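Local coordinates for xylose isomerase-like TIM barrel (Anabaena variabilis ATCC 29413, PDB 2QW5), which is probably a sugar isomerase or epimerase of the xylose isomerase-like TIM-barrel family, binding a zinc ion and D-xylose in its barrel, at residues I52-P57 with G89-F94; P129-Y134 with P164-L169. All coordinates share one frame; numbering follows the deposited sequence. Where two conformers were deposited one is given.

Interaction 1: I52-P57 with G89-F94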
ATOM      1  N   ILE A  52      12.092  10.306  22.038  1.00 14.62           N
ATOM      2  CA  ILE A  52      11.200   9.736  23.041  1.00 14.56           C
ATOM      3  C   ILE A  52      10.110   8.985  22.307  1.00 15.20           C
ATOM      4  O   ILE A  52       9.200   9.611  21.688  1.00 16.69           O
ATOM      5  CB  ILE A  52      10.628  10.772  24.041  1.00 13.88           C
ATOM      6  CG1 ILE A  52      11.784  11.537  24.733  1.00 16.76           C
ATOM      7  CG2 ILE A  52       9.648  10.111  25.070  1.00 14.09           C
ATOM      8  CD1 ILE A  52      12.827  10.679  25.503  1.00 20.33           C
ATOM      9  N   ALA A  53      10.224   7.642  22.315  1.00 18.03           N
ATOM     10  CA  ALA A  53       9.233   6.771  21.631  1.00 16.60           C
ATOM     11  C   ALA A  53       7.873   6.940  22.262  1.00 18.58           C
ATOM     12  O   ALA A  53       7.809   7.053  23.488  1.00 17.72           O
ATOM     13  CB  ALA A  53       9.654   5.299  21.670  1.00 19.90           C
ATOM     14  N   PRO A  54       6.791   7.005  21.443  1.00 17.46           N
ATOM     15  CA  PRO A  54       5.447   7.134  22.023  1.00 21.28           C
ATOM     16  C   PRO A  54       4.988   5.841  22.698  1.00 23.43           C
ATOM     17  O   PRO A  54       5.536   4.753  22.412  1.00 19.67           O
ATOM     18  CB  PRO A  54       4.563   7.511  20.824  1.00 20.86           C
ATOM     19  CG  PRO A  54       5.325   7.064  19.639  1.00 24.56           C
ATOM     20  CD  PRO A  54       6.750   6.948  19.969  1.00 19.52           C
ATOM     21  N   GLY A  55       4.038   5.985  23.612  1.00 23.63           N
ATOM     22  CA  GLY A  55       3.459   4.859  24.364  1.00 23.40           C
ATOM     23  C   GLY A  55       1.998   5.097  24.676  1.00 25.48           C
ATOM     24  O   GLY A  55       1.369   5.975  24.083  1.00 28.74           O
ATOM     25  N   LEU A  56       1.477   4.350  25.641  1.00 26.64           N
ATOM     26  CA  LEU A  56       0.064   4.399  26.021  1.00 26.40           C
ATOM     27  C   LEU A  56      -0.169   5.466  27.081  1.00 24.62           C
ATOM     28  O   LEU A  56       0.681   5.658  27.944  1.00 24.10           O
ATOM     29  CB  LEU A  56      -0.403   3.047  26.520  1.00 27.92           C
ATOM     30  CG  LEU A  56      -0.277   1.906  25.498  1.00 31.73           C
ATOM     31  CD1 LEU A  56      -0.361   0.519  26.170  1.00 29.69           C
ATOM     32  CD2 LEU A  56      -1.340   2.089  24.406  1.00 33.62           C
ATOM     33  N   PRO A  57      -1.320   6.180  27.019  1.00 23.59           N
ATOM     34  CA  PRO A  57      -1.547   7.232  28.025  1.00 23.24           C
ATOM     35  C   PRO A  57      -1.601   6.761  29.478  1.00 26.02           C
ATOM     36  O   PRO A  57      -1.231   7.519  30.376  1.00 30.65           O
ATOM     37  CB  PRO A  57      -2.867   7.874  27.601  1.00 23.37           C
ATOM     38  CG  PRO A  57      -3.243   7.257  26.313  1.00 23.24           C
ATOM     39  CD  PRO A  57      -2.435   6.064  26.066  1.00 25.91           C
ATOM     40  N   GLY A  89       7.437  13.619  18.525  1.00 18.86           N
ATOM     41  CA  GLY A  89       6.484  13.850  17.449  1.00 19.28           C
ATOM     42  C   GLY A  89       5.056  13.584  17.825  1.00 17.29           C
ATOM     43  O   GLY A  89       4.765  12.681  18.609  1.00 19.54           O
ATOM     44  N   ALA A  90       4.150  14.395  17.269  1.00 16.83           N
ATOM     45  CA  ALA A  90       2.719  14.128  17.360  1.00 16.98           C
ATOM     46  C   ALA A  90       2.478  12.870  16.513  1.00 17.64           C
ATOM     47  O   ALA A  90       3.249  12.572  15.578  1.00 19.31           O
ATOM     48  CB  ALA A  90       1.887  15.315  16.795  1.00 17.94           C
ATOM     49  N   THR A  91       1.425  12.135  16.858  1.00 20.11           N
ATOM     50  CA  THR A  91       1.061  10.883  16.195  1.00 18.03           C
ATOM     51  C   THR A  91      -0.363  10.982  15.715  1.00 18.59           C
ATOM     52  O   THR A  91      -1.075  11.907  16.064  1.00 18.90           O
ATOM     53  CB  THR A  91       1.216   9.681  17.120  1.00 17.94           C
ATOM     54  OG1 THR A  91       0.186   9.640  18.109  1.00 16.03           O
ATOM     55  CG2 THR A  91       2.577   9.703  17.819  1.00 17.97           C
ATOM     56  N   ARG A  92      -0.772  10.030  14.891  1.00 17.54           N
ATOM     57  CA  ARG A  92      -2.155  10.022  14.378  1.00 16.43           C
ATOM     58  C   ARG A  92      -3.218  10.118  15.508  1.00 14.82           C
ATOM     59  O   ARG A  92      -4.232  10.841  15.366  1.00 17.61           O
ATOM     60  CB  ARG A  92      -2.409   8.788  13.515  1.00 16.89           C
ATOM     61  CG  ARG A  92      -3.630   8.975  12.605  1.00 23.14           C
ATOM     62  CD  ARG A  92      -4.352   7.693  12.415  1.00 39.15           C
ATOM     63  NE  ARG A  92      -3.470   6.682  11.866  1.00 45.31           N
ATOM     64  CZ  ARG A  92      -3.541   5.370  12.116  1.00 53.48           C
ATOM     65  NH1 ARG A  92      -4.440   4.824  12.961  1.00 47.68           N
ATOM     66  NH2 ARG A  92      -2.650   4.585  11.526  1.00 57.35           N
ATOM     67  N   THR A  93      -2.986   9.390  16.598  1.00 16.78           N
ATOM     68  CA  THR A  93      -3.839   9.438  17.806  1.00 17.51           C
ATOM     69  C   THR A  93      -3.626  10.758  18.559  1.00 16.46           C
ATOM     70  O   THR A  93      -4.584  11.531  18.766  1.00 18.69           O
ATOM     71  CB  THR A  93      -3.589   8.225  18.706  1.00 20.01           C
ATOM     72  OG1 THR A  93      -3.860   7.045  17.941  1.00 23.09           O
ATOM     73  CG2 THR A  93      -4.454   8.225  19.932  1.00 20.22           C
ATOM     74  N   PHE A  94      -2.375  11.039  18.916  1.00 18.79           N
ATOM     75  CA  PHE A  94      -2.013  12.229  19.700  1.00 17.03           C
ATOM     76  C   PHE A  94      -1.780  13.366  18.745  1.00 17.11           C
ATOM     77  O   PHE A  94      -0.637  13.792  18.499  1.00 16.77           O
ATOM     78  CB  PHE A  94      -0.802  11.957  20.575  1.00 19.44           C
ATOM     79  CG  PHE A  94      -0.990  10.815  21.491  1.00 24.67           C
ATOM     80  CD1 PHE A  94      -2.068  10.796  22.406  1.00 24.43           C
ATOM     81  CD2 PHE A  94      -0.122   9.724  21.443  1.00 30.04           C
ATOM     82  CE1 PHE A  94      -2.258   9.703  23.262  1.00 28.63           C
ATOM     83  CE2 PHE A  94      -0.302   8.629  22.301  1.00 35.92           C
ATOM     84  CZ  PHE A  94      -1.364   8.625  23.213  1.00 33.41           C
TER
HETATM   85  O   HOH W   1       8.222  10.849  19.413  1.00 18.29           O
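P54 and G89 bring the two loop backbones nearest, their CA atoms 8.2 Å apart, so no direct backbone bond spans the gap; one water does, donating to I52 O at 2.8 Å and accepting from G89 N at 3.0 Å. F94 carries most of the side-chain contact. Its CG lies beside the backbone N and anti to the carbonyl carbon (chi1 -57°), which sends the ring toward 52-57 edge first. P57 meets that edge in the ring plane, CG 3.9 Å from F94 CZ, and G55 O sits near the same plane, 3.6 Å from F94 CE2. Both segments are loops that leave neighbouring parallel strands of the TIM barrel, 47-51 and 83-87, and lead into helices 60-76 and 101-120. Y110 of the latter stacks on the F94 ring. Behind the ring, an ST motif shapes the turn: F94 N donates to T91 OG1 (3.0 Å, 163°), and T91 N bonds back to F94 O. The same hydroxyl also bonds D141 OD2 of the second subunit, while T91 CG2 lies 4.2 Å from P54 CB. F142 of that subunit packs on P54.

Interaction 2: P129-Y134 with P164-L169. With XLS (D-xylose), chain C.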
ATOM      1  N   PRO A 129       8.275  17.316  15.169  1.00 17.27           N
ATOM      2  CA  PRO A 129       7.021  17.533  14.473  1.00 16.23           C
ATOM      3  C   PRO A 129       5.804  17.381  15.422  1.00 19.46           C
ATOM      4  O   PRO A 129       5.005  16.431  15.301  1.00 18.71           O
ATOM      5  CB  PRO A 129       7.063  16.469  13.381  1.00 15.29           C
ATOM      6  CG  PRO A 129       7.830  15.337  14.031  1.00 18.99           C
ATOM      7  CD  PRO A 129       8.808  15.951  14.916  1.00 14.60           C
ATOM      8  N   ILE A 130       5.634  18.394  16.281  1.00 19.81           N
ATOM      9  CA  ILE A 130       4.628  18.391  17.336  1.00 17.91           C
ATOM     10  C   ILE A 130       3.294  19.136  16.995  1.00 19.14           C
ATOM     11  O   ILE A 130       2.485  19.357  17.902  1.00 19.76           O
ATOM     12  CB  ILE A 130       5.223  18.873  18.684  1.00 17.17           C
ATOM     13  CG1 ILE A 130       5.715  20.329  18.627  1.00 24.08           C
ATOM     14  CG2 ILE A 130       6.407  17.898  19.145  1.00 13.77           C
ATOM     15  CD1 ILE A 130       6.111  20.900  19.954  1.00 20.17           C
ATOM     16  N   VAL A 131       3.100  19.507  15.718  1.00 18.66           N
ATOM     17  CA  VAL A 131       1.872  20.186  15.244  1.00 18.32           C
ATOM     18  C   VAL A 131       1.023  19.192  14.432  1.00 16.56           C
ATOM     19  O   VAL A 131      -0.063  18.800  14.849  1.00 20.42           O
ATOM     20  CB  VAL A 131       2.229  21.438  14.440  1.00 16.03           C
ATOM     21  CG1 VAL A 131       0.943  22.186  14.000  1.00 15.80           C
ATOM     22  CG2 VAL A 131       3.177  22.366  15.252  1.00 17.56           C
ATOM     23  N   ILE A 132       1.504  18.806  13.259  1.00 17.55           N
ATOM     24  CA  ILE A 132       0.837  17.857  12.394  1.00 16.78           C
ATOM     25  C   ILE A 132       1.595  16.516  12.658  1.00 18.44           C
ATOM     26  O   ILE A 132       2.843  16.544  12.704  1.00 18.25           O
ATOM     27  CB  ILE A 132       0.997  18.234  10.907  1.00 20.80           C
ATOM     28  CG1 ILE A 132       0.491  19.674  10.626  1.00 23.90           C
ATOM     29  CG2 ILE A 132       0.306  17.210   9.994  1.00 17.50           C
ATOM     30  CD1 ILE A 132      -0.968  19.875  10.893  1.00 22.03           C
ATOM     31  N   PRO A 133       0.865  15.389  12.842  1.00 18.99           N
ATOM     32  CA  PRO A 133       1.461  14.053  13.058  1.00 18.54           C
ATOM     33  C   PRO A 133       2.497  13.695  12.011  1.00 18.68           C
ATOM     34  O   PRO A 133       2.230  13.837  10.832  1.00 16.41           O
ATOM     35  CB  PRO A 133       0.257  13.122  12.948  1.00 19.43           C
ATOM     36  CG  PRO A 133      -0.851  13.926  13.496  1.00 20.29           C
ATOM     37  CD  PRO A 133      -0.609  15.298  12.914  1.00 21.35           C
ATOM     38  N   TYR A 134       3.666  13.227  12.456  1.00 20.35           N
ATOM     39  CA  TYR A 134       4.773  12.989  11.555  1.00 16.63           C
ATOM     40  C   TYR A 134       4.484  11.859  10.583  1.00 18.58           C
ATOM     41  O   TYR A 134       4.153  10.762  11.011  1.00 16.67           O
ATOM     42  CB  TYR A 134       6.061  12.668  12.325  1.00 18.67           C
ATOM     43  CG  TYR A 134       7.173  12.230  11.413  1.00 21.07           C
ATOM     44  CD1 TYR A 134       7.906  13.160  10.675  1.00 19.38           C
ATOM     45  CD2 TYR A 134       7.499  10.873  11.277  1.00 19.08           C
ATOM     46  CE1 TYR A 134       8.909  12.769   9.818  1.00 20.57           C
ATOM     47  CE2 TYR A 134       8.486  10.474  10.406  1.00 20.26           C
ATOM     48  CZ  TYR A 134       9.194  11.418   9.691  1.00 27.30           C
ATOM     49  OH  TYR A 134      10.172  11.000   8.855  1.00 18.79           O
ATOM     50  N   PRO A 164      -4.167  27.089  19.455  1.00 20.38           N
ATOM     51  CA  PRO A 164      -4.441  27.246  20.894  1.00 21.42           C
ATOM     52  C   PRO A 164      -3.855  26.141  21.773  1.00 20.30           C
ATOM     53  O   PRO A 164      -3.529  26.403  22.916  1.00 21.02           O
ATOM     54  CB  PRO A 164      -5.983  27.257  20.976  1.00 24.63           C
ATOM     55  CG  PRO A 164      -6.466  27.310  19.595  1.00 22.18           C
ATOM     56  CD  PRO A 164      -5.395  26.909  18.663  1.00 21.95           C
ATOM     57  N   ILE A 165      -3.708  24.927  21.220  1.00 17.51           N
ATOM     58  CA  ILE A 165      -3.154  23.791  21.956  1.00 18.13           C
ATOM     59  C   ILE A 165      -1.664  23.973  22.177  1.00 16.46           C
ATOM     60  O   ILE A 165      -1.174  23.733  23.294  1.00 18.47           O
ATOM     61  CB  ILE A 165      -3.460  22.448  21.259  1.00 20.06           C
ATOM     62  CG1 ILE A 165      -4.991  22.209  21.167  1.00 22.81           C
ATOM     63  CG2 ILE A 165      -2.732  21.273  21.983  1.00 18.72           C
ATOM     64  CD1 ILE A 165      -5.713  21.975  22.523  1.00 20.30           C
ATOM     65  N   LEU A 166      -0.952  24.404  21.134  1.00 17.56           N
ATOM     66  CA  LEU A 166       0.481  24.696  21.236  1.00 17.55           C
ATOM     67  C   LEU A 166       0.752  25.883  22.180  1.00 16.38           C
ATOM     68  O   LEU A 166       1.768  25.883  22.898  1.00 14.73           O
ATOM     69  CB  LEU A 166       1.140  24.888  19.844  1.00 18.54           C
ATOM     70  CG  LEU A 166       1.605  23.625  19.098  1.00 19.52           C
ATOM     71  CD1 LEU A 166       2.771  22.954  19.866  1.00 16.68           C
ATOM     72  CD2 LEU A 166       0.528  22.627  18.904  1.00 13.82           C
ATOM     73  N   ASP A 167      -0.155  26.866  22.205  1.00 15.52           N
ATOM     74  CA  ASP A 167      -0.009  28.031  23.084  0.50 17.27           C
ATOM     75  C   ASP A 167      -0.045  27.526  24.543  1.00 15.05           C
ATOM     76  O   ASP A 167       0.834  27.870  25.359  1.00 19.41           O
ATOM     77  CB  ASP A 167      -1.128  29.076  22.796  0.50 17.05           C
ATOM     78  CG  ASP A 167      -0.615  30.508  22.670  0.50 19.90           C
ATOM     79  OD1 ASP A 167       0.442  30.851  23.246  0.50 18.38           O
ATOM     80  OD2 ASP A 167      -1.290  31.311  21.955  0.50 18.56           O
ATOM     81  N   LYS A 168      -1.028  26.662  24.852  1.00 15.50           N
ATOM     82  CA  LYS A 168      -1.177  26.078  26.200  1.00 18.55           C
ATOM     83  C   LYS A 168       0.037  25.218  26.587  1.00 19.13           C
ATOM     84  O   LYS A 168       0.556  25.273  27.722  1.00 18.80           O
ATOM     85  CB  LYS A 168      -2.477  25.267  26.346  1.00 19.49           C
ATOM     86  CG  LYS A 168      -3.762  26.111  26.444  1.00 28.71           C
ATOM     87  CD  LYS A 168      -3.811  26.967  27.723  1.00 43.65           C
ATOM     88  CE  LYS A 168      -5.089  27.799  27.836  1.00 46.29           C
ATOM     89  NZ  LYS A 168      -5.132  28.889  26.833  1.00 57.22           N
ATOM     90  N   LEU A 169       0.534  24.463  25.627  1.00 17.57           N
ATOM     91  CA  LEU A 169       1.765  23.664  25.846  1.00 15.86           C
ATOM     92  C   LEU A 169       2.964  24.587  26.103  1.00 16.96           C
ATOM     93  O   LEU A 169       3.820  24.246  26.908  1.00 16.26           O
ATOM     94  CB  LEU A 169       2.058  22.750  24.627  1.00 15.93           C
ATOM     95  CG  LEU A 169       3.256  21.771  24.753  1.00 11.59           C
ATOM     96  CD1 LEU A 169       2.941  20.716  25.798  1.00 15.26           C
ATOM     97  CD2 LEU A 169       3.558  21.135  23.416  1.00 14.71           C
TER
HETATM   98  C1  XLS C 401      12.790  13.420  11.178  1.00 51.13           C
HETATM   99  C2  XLS C 401      11.853  13.610  12.365  1.00 50.44           C
HETATM  100  C3  XLS C 401      11.183  12.284  12.871  1.00 49.90           C
HETATM  101  C4  XLS C 401      11.025  12.196  14.376  1.00 43.51           C
HETATM  102  O1  XLS C 401      12.963  14.343  10.097  1.00 37.62           O
HETATM  103  O2  XLS C 401      12.474  14.359  13.409  1.00 48.01           O
HETATM  104  O3  XLS C 401      11.769  11.033  12.507  1.00 53.13           O
HETATM  105  O4  XLS C 401      10.410  13.370  14.823  1.00 39.24           O
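I130 and L166 meet methyl to methyl, CD1 to CD1 at 3.9 Å, with the two side chains crossing at a slant. I130 holds CG1 between its backbone N and carbonyl carbon (chi1 63°), a crowded position for a branched residue, and the extended chi2 of 172° then carries CD1 out to the helix. I130 CD1 also touches L169 CD2, one turn further along, at 4.3 Å. Both L166 methyls come up to the I130 carbonyl oxygen, CD2 at 3.9 Å from I130 O, which is buried with no polar partner in the model. V131 adds CG2 against L166 CG; no hydrogen bond crosses between the segments. P129 and Y134 of the same loop line the D-xylose pocket, together with E189, which bonds the Y134 OH and so steadies the far end of the ring. With chi1 at 172° the Y134 ring swings away from its own N and turns one face to D-xylose, C3 standing 3.7 Å above the plane over its centre. P129 CD lies 3.0 Å from O4 of the sugar. With an alanine at Y134 the ring face against xylose C3 is gone, and the sugar would probably be less firmly placed and E189 left without its hydroxyl partner. The loop follows strand 125-128, and helix 148-176 supplies L166 and L169 on the outside of the barrel; I182 of strand 179-182 packs against I130 and V131, while L169 also touches L180 of that strand and L111 and V115 of helix 101-120.

Interaction 1 closes before interaction 2 opens along the chain, and their centres lie 12 Å apart. Together they involve the loops after strands 47-51, 83-87 and 125-128, three consecutive strands of the eight-stranded barrel, plus helix 148-176. Loop 89-94 is the bridge: A90 N probably bonds P129 O at 3.0 Å and A90 O probably bonds Y134 N at 3.2 Å, while P133 packs against T91 and R92. Helix 101-120 is shared as well, meeting side chains of both contacts. The subunit interface at 52-57 and 89-94 is thus connected, through A90, to the loop that carries P129 and Y134 of the xylose pocket.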